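PDB 1XV5: DNA alpha-glucosyltransferase, which belongs to the GT-B clan of glycosyltransferases, enzymes built from two Rossmann-like domains, and is modelled here with uridine-5'-diphosphate bound. Local coordinates for residues Y113-S118 with F139-N144; Y173-P178 with K393-I398; C76-I81 with R109-Q114. One frame throughout, in Å; residues are numbered along the deposited sequence.

Contact 1: residues Y113-S118 with F139-N144; sequences YQHDHS and FSHSDN. With GOL (glycerol), chain G; EDO (1,2-ethanediol), chain D.
Tyr-113 and Phe-139 project side by side from neighbouring parallel strands, and their rings form an offset stack with centroids 4.5 Å apart and planes 12° from parallel. The overlap is displaced toward the rim, where Phe-139 CD1 rests 3.4 Å from Tyr-113 CE1. With CG beside the backbone N in both residues (chi1 -80° in Tyr-113), the rings lean the same way and can stay nearly parallel. Flat aromatics suit this buried face, and the phenol gives the one polar atom of the stack, OH, a probable hydrogen bond with Gln-395 of helix 388-399. At the root of the pair Gln-114 N donates to Phe-139 O over 2.8 Å, almost straight at 165°.

Beyond the strands, stacking gives way to a polar part bridged by water and glycerol, with His-141 still buried. The water donates to Gln-114 O (2.6 Å) and Asp-116 O (2.7 Å) and accepts from His-141 N. Glycerol, probably from the crystallisation liquor, places O3 at the edges of two imidazoles, hydrogen-bonded to His-115 ND1 (2.7 Å) and His-141 NE2 (2.8 Å). Their other nitrogens are held by Asn-82 and Ser-305, which fixes the turn of each ring. Histidine suits this polar end because each ring offers two nitrogens. The looser side holds the partly exposed residues: His-117 meets His-141 obliquely, and Asp-116 accepts through OD2 from an ethanediol of like origin. The side chain of His-117 lies about 6 Å from a bound UDP, and loops at the C-terminal ends of parallel strands are where Rossmann-like domains typically form their ligand cleft.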
loop_
_atom_site.group_PDB
_atom_site.type_symbol
_atom_site.label_atom_id
_atom_site.label_comp_id
_atom_site.label_asym_id
_atom_site.label_seq_id
_atom_site.Cartn_x
_atom_site.Cartn_y
_atom_site.Cartn_z
ATOM N N TYR A 113 13.118 1.716 -5.173
ATOM C CA TYR A 113 11.696 2.008 -5.302
ATOM C C TYR A 113 11.304 3.026 -4.240
ATOM O O TYR A 113 11.568 2.818 -3.051
ATOM C CB TYR A 113 10.856 0.747 -5.070
ATOM C CG TYR A 113 10.739 -0.213 -6.234
ATOM C CD1 TYR A 113 9.669 -0.128 -7.129
ATOM C CD2 TYR A 113 11.661 -1.247 -6.405
ATOM C CE1 TYR A 113 9.515 -1.059 -8.160
ATOM C CE2 TYR A 113 11.518 -2.180 -7.430
ATOM C CZ TYR A 113 10.443 -2.084 -8.301
ATOM O OH TYR A 113 10.280 -3.024 -9.289
ATOM N N GLN A 114 10.692 4.126 -4.661
ATOM C CA GLN A 114 10.225 5.118 -3.707
ATOM C C GLN A 114 8.740 4.830 -3.561
ATOM O O GLN A 114 7.953 5.100 -4.467
ATOM C CB GLN A 114 10.427 6.544 -4.216
ATOM C CG GLN A 114 9.880 7.563 -3.235
ATOM C CD GLN A 114 10.362 7.293 -1.822
ATOM O OE1 GLN A 114 11.555 7.404 -1.527
ATOM N NE2 GLN A 114 9.441 6.920 -0.944
ATOM N N HIS A 115 8.372 4.274 -2.412
ATOM C CA HIS A 115 6.995 3.882 -2.140
ATOM C C HIS A 115 6.108 4.920 -1.474
ATOM O O HIS A 115 4.897 4.715 -1.357
ATOM C CB HIS A 115 7.007 2.613 -1.291
ATOM C CG HIS A 115 7.564 1.422 -2.005
ATOM N ND1 HIS A 115 6.875 0.766 -3.003
ATOM C CD2 HIS A 115 8.756 0.790 -1.892
ATOM C CE1 HIS A 115 7.619 -0.218 -3.474
ATOM N NE2 HIS A 115 8.767 -0.223 -2.818
ATOM N N ASP A 116 6.694 6.030 -1.041
ATOM C CA ASP A 116 5.915 7.061 -0.368
ATOM C C ASP A 116 5.514 8.228 -1.266
ATOM O O ASP A 116 6.010 8.365 -2.386
ATOM C CB ASP A 116 6.670 7.533 0.874
ATOM C CG ASP A 116 6.749 6.449 1.941
ATOM O OD1 ASP A 116 7.604 6.548 2.846
ATOM O OD2 ASP A 116 5.944 5.489 1.873
ATOM N N HIS A 117 4.609 9.067 -0.768
ATOM C CA HIS A 117 4.088 10.182 -1.552
ATOM C C HIS A 117 4.513 11.599 -1.163
ATOM O O HIS A 117 5.290 12.236 -1.870
ATOM C CB HIS A 117 2.559 10.104 -1.552
ATOM C CG HIS A 117 2.026 8.765 -1.960
ATOM N ND1 HIS A 117 2.094 8.299 -3.257
ATOM C CD2 HIS A 117 1.445 7.779 -1.236
ATOM C CE1 HIS A 117 1.575 7.084 -3.311
ATOM N NE2 HIS A 117 1.175 6.745 -2.098
ATOM N N SER A 118 3.979 12.091 -0.051
ATOM C CA SER A 118 4.261 13.446 0.415
ATOM C C SER A 118 5.685 13.693 0.897
ATOM O O SER A 118 6.370 12.777 1.350
ATOM C CB SER A 118 3.289 13.813 1.540
ATOM O OG SER A 118 3.625 15.063 2.112
ATOM N N PHE A 139 12.357 3.924 -9.288
ATOM C CA PHE A 139 10.909 3.888 -9.522
ATOM C C PHE A 139 10.158 4.779 -8.528
ATOM O O PHE A 139 10.567 4.915 -7.371
ATOM C CB PHE A 139 10.342 2.476 -9.337
ATOM C CG PHE A 139 10.712 1.497 -10.413
ATOM C CD1 PHE A 139 11.729 0.570 -10.206
ATOM C CD2 PHE A 139 9.986 1.437 -11.599
ATOM C CE1 PHE A 139 12.012 -0.408 -11.159
ATOM C CE2 PHE A 139 10.261 0.464 -12.558
ATOM C CZ PHE A 139 11.274 -0.463 -12.337
ATOM N N SER A 140 9.048 5.362 -8.978
ATOM C CA SER A 140 8.203 6.191 -8.119
ATOM C C SER A 140 6.750 6.006 -8.556
ATOM O O SER A 140 6.486 5.532 -9.658
ATOM C CB SER A 140 8.582 7.670 -8.216
ATOM O OG SER A 140 8.078 8.259 -9.400
ATOM N N HIS A 141 5.815 6.388 -7.694
ATOM C CA HIS A 141 4.389 6.248 -7.992
ATOM C C HIS A 141 3.844 7.292 -8.966
ATOM O O HIS A 141 2.773 7.100 -9.543
ATOM C CB HIS A 141 3.564 6.329 -6.704
ATOM C CG HIS A 141 3.607 5.090 -5.865
ATOM N ND1 HIS A 141 3.089 3.884 -6.285
ATOM C CD2 HIS A 141 4.074 4.882 -4.611
ATOM C CE1 HIS A 141 3.231 2.988 -5.325
ATOM N NE2 HIS A 141 3.825 3.568 -4.297
ATOM N N SER A 142 4.565 8.393 -9.153
ATOM C CA SER A 142 4.070 9.440 -10.043
ATOM C C SER A 142 5.145 10.353 -10.620
ATOM O O SER A 142 6.080 10.754 -9.924
ATOM C CB SER A 142 3.034 10.287 -9.299
ATOM O OG SER A 142 2.587 11.376 -10.091
ATOM N N ASP A 143 5.000 10.685 -11.900
ATOM C CA ASP A 143 5.947 11.570 -12.564
ATOM C C ASP A 143 5.851 12.971 -11.955
ATOM O O ASP A 143 6.808 13.744 -12.003
ATOM C CB ASP A 143 5.649 11.667 -14.068
ATOM C CG ASP A 143 5.797 10.339 -14.793
ATOM O OD1 ASP A 143 6.654 9.523 -14.396
ATOM O OD2 ASP A 143 5.064 10.114 -15.783
ATOM N N ASN A 144 4.694 13.289 -11.377
ATOM C CA ASN A 144 4.473 14.608 -10.780
ATOM C C ASN A 144 4.485 14.626 -9.256
ATOM O O ASN A 144 4.117 15.629 -8.640
ATOM C CB ASN A 144 3.149 15.188 -11.285
ATOM C CG ASN A 144 3.166 15.452 -12.775
ATOM O OD1 ASN A 144 3.967 16.247 -13.263
ATOM N ND2 ASN A 144 2.286 14.780 -13.508
HETATM C C1 GOL G . 1.564 1.197 -2.001
HETATM O O1 GOL G . 0.181 1.899 -1.735
HETATM C C2 GOL G . 2.443 0.868 -1.093
HETATM O O2 GOL G . 2.739 1.927 -0.316
HETATM C C3 GOL G . 3.515 0.454 -1.700
HETATM O O3 GOL G . 4.257 1.229 -2.859
HETATM C C1 EDO D . 4.296 3.898 4.827
HETATM O O1 EDO D . 5.640 4.234 4.439
HETATM C C2 EDO D . 3.895 2.503 4.329
HETATM O O2 EDO D . 3.824 2.449 2.895
HETATM O O HOH W 1 6.653 7.358 -4.847
#

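Contact 2: residues Y173-P178 with K393-I398; sequences YNFQPP and KEQFDI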
loop_
_atom_site.group_PDB
_atom_site.type_symbol
_atom_site.label_atom_id
_atom_site.label_comp_id
_atom_site.label_asym_id
_atom_site.label_seq_id
_atom_site.Cartn_x
_atom_site.Cartn_y
_atom_site.Cartn_z
ATOM N N TYR A 173 11.389 5.881 -13.314
ATOM C CA TYR A 173 10.318 5.176 -13.999
ATOM C C TYR A 173 9.089 5.056 -13.117
ATOM O O TYR A 173 9.192 4.963 -11.896
ATOM C CB TYR A 173 10.780 3.774 -14.382
ATOM C CG TYR A 173 11.974 3.752 -15.301
ATOM C CD1 TYR A 173 11.825 3.954 -16.673
ATOM C CD2 TYR A 173 13.257 3.538 -14.799
ATOM C CE1 TYR A 173 12.926 3.940 -17.523
ATOM C CE2 TYR A 173 14.364 3.523 -15.641
ATOM C CZ TYR A 173 14.190 3.724 -17.001
ATOM O OH TYR A 173 15.283 3.703 -17.837
ATOM N N ASN A 174 7.919 5.044 -13.738
ATOM C CA ASN A 174 6.696 4.898 -12.974
ATOM C C ASN A 174 6.477 3.414 -12.712
ATOM O O ASN A 174 6.926 2.567 -13.485
ATOM C CB ASN A 174 5.509 5.455 -13.750
ATOM C CG ASN A 174 4.216 5.353 -12.974
ATOM O OD1 ASN A 174 3.407 4.451 -13.201
ATOM N ND2 ASN A 174 4.020 6.275 -12.038
ATOM N N PHE A 175 5.790 3.102 -11.619
ATOM C CA PHE A 175 5.487 1.722 -11.281
ATOM C C PHE A 175 4.199 1.686 -10.476
ATOM O O PHE A 175 3.772 2.705 -9.927
ATOM C CB PHE A 175 6.619 1.100 -10.449
ATOM C CG PHE A 175 6.498 1.351 -8.964
ATOM C CD1 PHE A 175 5.979 0.372 -8.119
ATOM C CD2 PHE A 175 6.895 2.565 -8.417
ATOM C CE1 PHE A 175 5.859 0.596 -6.745
ATOM C CE2 PHE A 175 6.781 2.805 -7.047
ATOM C CZ PHE A 175 6.261 1.816 -6.207
ATOM N N GLN A 176 3.577 0.513 -10.435
ATOM C CA GLN A 176 2.366 0.300 -9.649
ATOM C C GLN A 176 2.743 -0.796 -8.666
ATOM O O GLN A 176 3.493 -1.705 -9.017
ATOM C CB GLN A 176 1.218 -0.232 -10.507
ATOM C CG GLN A 176 0.732 0.684 -11.595
ATOM C CD GLN A 176 -0.257 -0.022 -12.501
ATOM O OE1 GLN A 176 -1.400 -0.293 -12.114
ATOM N NE2 GLN A 176 0.184 -0.343 -13.710
ATOM N N PRO A 177 2.245 -0.721 -7.422
ATOM C CA PRO A 177 2.549 -1.746 -6.412
ATOM C C PRO A 177 1.618 -2.935 -6.690
ATOM O O PRO A 177 0.424 -2.883 -6.385
ATOM C CB PRO A 177 2.240 -1.032 -5.100
ATOM C CG PRO A 177 1.104 -0.123 -5.473
ATOM C CD PRO A 177 1.501 0.409 -6.832
ATOM N N PRO A 178 2.157 -4.026 -7.263
ATOM C CA PRO A 178 1.381 -5.220 -7.603
ATOM C C PRO A 178 1.085 -6.214 -6.497
ATOM O O PRO A 178 1.795 -6.301 -5.500
ATOM C CB PRO A 178 2.215 -5.884 -8.711
ATOM C CG PRO A 178 3.443 -4.966 -8.907
ATOM C CD PRO A 178 3.571 -4.239 -7.603
ATOM N N LYS A 393 6.165 -7.864 -14.298
ATOM C CA LYS A 393 6.806 -8.190 -15.570
ATOM C C LYS A 393 7.260 -6.874 -16.195
ATOM O O LYS A 393 8.380 -6.762 -16.696
ATOM C CB LYS A 393 5.822 -8.898 -16.506
ATOM C CG LYS A 393 6.293 -8.975 -17.959
ATOM C CD LYS A 393 7.601 -9.733 -18.084
ATOM C CE LYS A 393 8.174 -9.644 -19.494
ATOM N NZ LYS A 393 7.202 -10.088 -20.525
ATOM N N GLU A 394 6.380 -5.874 -16.154
ATOM C CA GLU A 394 6.694 -4.557 -16.698
ATOM C C GLU A 394 7.939 -4.003 -15.999
ATOM O O GLU A 394 8.851 -3.489 -16.645
ATOM C CB GLU A 394 5.521 -3.591 -16.481
ATOM C CG GLU A 394 5.750 -2.196 -17.058
ATOM C CD GLU A 394 4.664 -1.203 -16.666
ATOM O OE1 GLU A 394 3.468 -1.520 -16.844
ATOM O OE2 GLU A 394 5.012 -0.104 -16.184
ATOM N N GLN A 395 7.972 -4.119 -14.675
ATOM C CA GLN A 395 9.096 -3.617 -13.895
ATOM C C GLN A 395 10.363 -4.417 -14.167
ATOM O O GLN A 395 11.450 -3.854 -14.261
ATOM C CB GLN A 395 8.744 -3.645 -12.401
ATOM C CG GLN A 395 7.504 -2.806 -12.095
ATOM C CD GLN A 395 6.938 -3.019 -10.706
ATOM O OE1 GLN A 395 5.746 -2.796 -10.476
ATOM N NE2 GLN A 395 7.782 -3.439 -9.770
ATOM N N PHE A 396 10.217 -5.729 -14.306
ATOM C CA PHE A 396 11.362 -6.590 -14.576
ATOM C C PHE A 396 12.011 -6.207 -15.905
ATOM O O PHE A 396 13.237 -6.171 -16.020
ATOM C CB PHE A 396 10.922 -8.058 -14.605
ATOM C CG PHE A 396 12.045 -9.023 -14.872
ATOM C CD1 PHE A 396 12.401 -9.358 -16.175
ATOM C CD2 PHE A 396 12.758 -9.586 -13.819
ATOM C CE1 PHE A 396 13.451 -10.239 -16.425
ATOM C CE2 PHE A 396 13.813 -10.471 -14.060
ATOM C CZ PHE A 396 14.156 -10.795 -15.366
ATOM N N ASP A 397 11.188 -5.915 -16.905
ATOM C CA ASP A 397 11.708 -5.532 -18.214
ATOM C C ASP A 397 12.481 -4.220 -18.142
ATOM O O ASP A 397 13.496 -4.049 -18.820
ATOM C CB ASP A 397 10.563 -5.429 -19.223
ATOM C CG ASP A 397 10.019 -6.787 -19.616
ATOM O OD1 ASP A 397 8.953 -6.842 -20.266
ATOM O OD2 ASP A 397 10.666 -7.802 -19.281
ATOM N N ILE A 398 12.002 -3.299 -17.313
ATOM C CA ILE A 398 12.658 -2.010 -17.143
ATOM C C ILE A 398 13.971 -2.185 -16.379
ATOM O O ILE A 398 14.975 -1.543 -16.690
ATOM C CB ILE A 398 11.753 -1.030 -16.363
ATOM C CG1 ILE A 398 10.546 -0.645 -17.221
ATOM C CG2 ILE A 398 12.545 0.207 -15.949
ATOM C CD1 ILE A 398 9.508 0.202 -16.487
HETATM O O HOH W 2 6.779 -0.137 -14.070
#
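Ile-398 lays its CG2 methyl over the face of the Tyr-173 ring, 3.6 Å from the centroid and only 11° off the ring normal, a well-centred CH-pi contact. The methyl is trans to the backbone N of Ile-398 (chi1 -69° for CG1), and the two side chains run antiparallel alongside each other. A beta-branched residue serves well here, since its short branch meets the ring without a long flexible arm. Tyrosine matches it with a broad apolar face, while its OH reaches past the helix to Lys-401.

One turn back, Gln-395 sends an extended chain to the loop that follows the strand. Its amide arrives at the edge of the Phe-175 ring, near the ring plane, with the two planes 84° apart, and also presses on CG of Pro-178. Gln-176 O lies 2.9 Å from OE1 of Gln-395 as modelled; the amide is probably turned over, so a hydrogen bond may form, but the geometry does not settle it. The contact thus joins strand 172-174, one of the two edge strands of the N-terminal parallel sheet, to helix 388-399 at the end of the chain. Such a return of the C-terminal helix to the first domain is a familiar feature of the GT-B fold.

Glu-394 lies toward the more open side and is linked indirectly. A water donates to its OE2 (2.8 Å) and to Asn-174 O (2.8 Å), spanning the 4.3 Å between OE2 of Glu-394 and O of Asn-174. Arg-304 makes a salt bridge to the same carboxylate and also bonds Asn-174 OD1, reaching both segments; its charge would be expected to favour an ionised glutamate. Phe-175, which is buried, meets the Tyr-113 ring edge-to-face.

Contact 3: residues C76-I81 with R109-Q114; sequences CDILII and RVVVYQ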
loop_
_atom_site.group_PDB
_atom_site.type_symbol
_atom_site.label_atom_id
_atom_site.label_comp_id
_atom_site.label_asym_id
_atom_site.label_seq_id
_atom_site.Cartn_x
_atom_site.Cartn_y
_atom_site.Cartn_z
ATOM N N CYS A 76 23.919 -11.195 -4.356
ATOM C CA CYS A 76 22.833 -11.148 -5.327
ATOM C C CYS A 76 23.318 -10.566 -6.646
ATOM O O CYS A 76 24.460 -10.119 -6.760
ATOM C CB CYS A 76 21.685 -10.285 -4.793
ATOM S SG CYS A 76 22.064 -8.511 -4.672
ATOM N N ASP A 77 22.439 -10.584 -7.641
ATOM C CA ASP A 77 22.734 -10.026 -8.956
ATOM C C ASP A 77 22.017 -8.688 -9.011
ATOM O O ASP A 77 22.477 -7.736 -9.639
ATOM C CB ASP A 77 22.196 -10.939 -10.058
ATOM C CG ASP A 77 22.899 -12.276 -10.098
ATOM O OD1 ASP A 77 22.206 -13.315 -10.059
ATOM O OD2 ASP A 77 24.147 -12.281 -10.175
ATOM N N ILE A 78 20.879 -8.634 -8.331
ATOM C CA ILE A 78 20.064 -7.431 -8.278
ATOM C C ILE A 78 19.675 -7.146 -6.833
ATOM O O ILE A 78 19.135 -8.015 -6.147
ATOM C CB ILE A 78 18.783 -7.613 -9.111
ATOM C CG1 ILE A 78 19.158 -7.933 -10.561
ATOM C CG2 ILE A 78 17.920 -6.361 -9.028
ATOM C CD1 ILE A 78 17.971 -8.239 -11.454
ATOM N N LEU A 79 19.968 -5.936 -6.370
ATOM C CA LEU A 79 19.622 -5.535 -5.012
ATOM C C LEU A 79 18.479 -4.534 -5.101
ATOM O O LEU A 79 18.604 -3.498 -5.753
ATOM C CB LEU A 79 20.816 -4.877 -4.315
ATOM C CG LEU A 79 20.510 -4.282 -2.936
ATOM C CD1 LEU A 79 20.105 -5.388 -1.975
ATOM C CD2 LEU A 79 21.736 -3.546 -2.410
ATOM N N ILE A 80 17.367 -4.850 -4.450
ATOM C CA ILE A 80 16.211 -3.972 -4.473
ATOM C C ILE A 80 16.016 -3.331 -3.110
ATOM O O ILE A 80 15.742 -4.011 -2.126
ATOM C CB ILE A 80 14.939 -4.746 -4.866
ATOM C CG1 ILE A 80 15.145 -5.405 -6.232
ATOM C CG2 ILE A 80 13.743 -3.795 -4.907
ATOM C CD1 ILE A 80 13.989 -6.270 -6.686
ATOM N N ILE A 81 16.176 -2.015 -3.058
ATOM C CA ILE A 81 16.022 -1.284 -1.813
ATOM C C ILE A 81 14.660 -0.600 -1.790
ATOM O O ILE A 81 14.417 0.358 -2.530
ATOM C CB ILE A 81 17.140 -0.241 -1.659
ATOM C CG1 ILE A 81 18.500 -0.937 -1.782
ATOM C CG2 ILE A 81 17.022 0.453 -0.309
ATOM C CD1 ILE A 81 19.693 -0.012 -1.607
ATOM N N ARG A 109 23.326 -4.694 -9.761
ATOM C CA ARG A 109 22.379 -3.691 -10.230
ATOM C C ARG A 109 21.461 -3.303 -9.083
ATOM O O ARG A 109 20.649 -4.105 -8.625
ATOM C CB ARG A 109 21.558 -4.230 -11.408
ATOM C CG ARG A 109 20.600 -3.205 -12.000
ATOM C CD ARG A 109 20.119 -3.603 -13.388
ATOM N NE ARG A 109 21.221 -3.660 -14.345
ATOM C CZ ARG A 109 21.073 -3.855 -15.652
ATOM N NH1 ARG A 109 19.863 -4.011 -16.172
ATOM N NH2 ARG A 109 22.138 -3.899 -16.442
ATOM N N VAL A 110 21.597 -2.068 -8.617
ATOM C CA VAL A 110 20.791 -1.582 -7.510
ATOM C C VAL A 110 19.515 -0.907 -7.993
ATOM O O VAL A 110 19.556 0.059 -8.751
ATOM C CB VAL A 110 21.589 -0.589 -6.646
ATOM C CG1 VAL A 110 20.705 -0.017 -5.553
ATOM C CG2 VAL A 110 22.800 -1.291 -6.043
ATOM N N VAL A 111 18.383 -1.431 -7.540
ATOM C CA VAL A 111 17.088 -0.893 -7.918
ATOM C C VAL A 111 16.454 -0.217 -6.708
ATOM O O VAL A 111 16.323 -0.822 -5.644
ATOM C CB VAL A 111 16.155 -2.013 -8.413
ATOM C CG1 VAL A 111 14.827 -1.423 -8.859
ATOM C CG2 VAL A 111 16.821 -2.770 -9.552
ATOM N N VAL A 112 16.066 1.041 -6.869
ATOM C CA VAL A 112 15.452 1.766 -5.771
ATOM C C VAL A 112 14.008 2.132 -6.067
ATOM O O VAL A 112 13.707 2.762 -7.080
ATOM C CB VAL A 112 16.227 3.055 -5.452
ATOM C CG1 VAL A 112 15.526 3.814 -4.337
ATOM C CG2 VAL A 112 17.655 2.711 -5.046
ATOM N N TYR A 113 13.118 1.716 -5.173
ATOM C CA TYR A 113 11.696 2.008 -5.302
ATOM C C TYR A 113 11.304 3.026 -4.240
ATOM O O TYR A 113 11.568 2.818 -3.051
ATOM C CB TYR A 113 10.856 0.747 -5.070
ATOM C CG TYR A 113 10.739 -0.213 -6.234
ATOM C CD1 TYR A 113 9.669 -0.128 -7.129
ATOM C CD2 TYR A 113 11.661 -1.247 -6.405
ATOM C CE1 TYR A 113 9.515 -1.059 -8.160
ATOM C CE2 TYR A 113 11.518 -2.180 -7.430
ATOM C CZ TYR A 113 10.443 -2.084 -8.301
ATOM O OH TYR A 113 10.280 -3.024 -9.289
ATOM N N GLN A 114 10.692 4.126 -4.661
ATOM C CA GLN A 114 10.225 5.118 -3.707
ATOM C C GLN A 114 8.740 4.830 -3.561
ATOM O O GLN A 114 7.953 5.100 -4.467
ATOM C CB GLN A 114 10.427 6.544 -4.216
ATOM C CG GLN A 114 9.880 7.563 -3.235
ATOM C CD GLN A 114 10.362 7.293 -1.822
ATOM O OE1 GLN A 114 11.555 7.404 -1.527
ATOM N NE2 GLN A 114 9.441 6.920 -0.944
HETATM O O HOH W 3 13.593 3.045 -1.139
#
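Ile-80 stands alongside Val-111 and points the same way, its CG1 4.2 Å from Val-111 CB, while its other branch, CG2, reaches the edge of the Tyr-113 ring. That methyl lies close to the ring plane and 3.6 Å from Tyr-113 CD2. In Ile-80, CG2 sits opposite the backbone N (chi1 -58° for CG1), which separates the two branches between the two neighbours. Ile-78 slants across Val-111 on the same face, methyl against methyl, with 3.8 Å between Ile-78 CG2 and Val-111 CG2.

The opposite face carries Leu-79, Ile-81, Val-110 and Val-112. Ile-81 runs askew to Val-110, its CD1 tip 4.1 Å from Val-110 CG1, and both touch helix 128-134. Arg-109 shares the face of Ile-78 but bends away at chi3 and passes its guanidinium to the backbone oxygens of Ile-399 and Lys-401, near the chain terminus.

Between these two faces the strands run parallel, with an angle of 20° between their directions and axes 4.7 Å apart. Five backbone bonds join them, the shortest from Val-111 N to Leu-79 O at 2.7 Å and nearly straight. At the far end a water bridges Ile-81 O and Tyr-113 O. These are the two strands of a beta-alpha-beta unit whose crossover contains helix 91-103. Branched aliphatics suit central strands because both faces are buried. Specific direction and register therefore come from the backbone bonds, while the side chains supply nonpolar cover that would shield most of those bonds from water, the end at Ile-81 O excepted.

How the contacts relate
From the N terminus, contact 3 comes first, closing a beta-alpha-beta loop through helix 91-103 and setting strand 109-114 beside strand 78-83. Contact 1 begins where contact 3 ends, sharing Tyr-113 and Gln-114, and closes a second loop through helices 119-122 and 128-134 onto strand 137-140. Contact 2 opens later, on strand 172-174, and closes a loop of 214 residues that holds the whole second parallel sheet. The three follow in series, with none nested or crossed. Together they join four adjacent strands of the N-terminal sheet to the last helix, and Gln-395 of contact 2 meets the Tyr-113 shared by the other two.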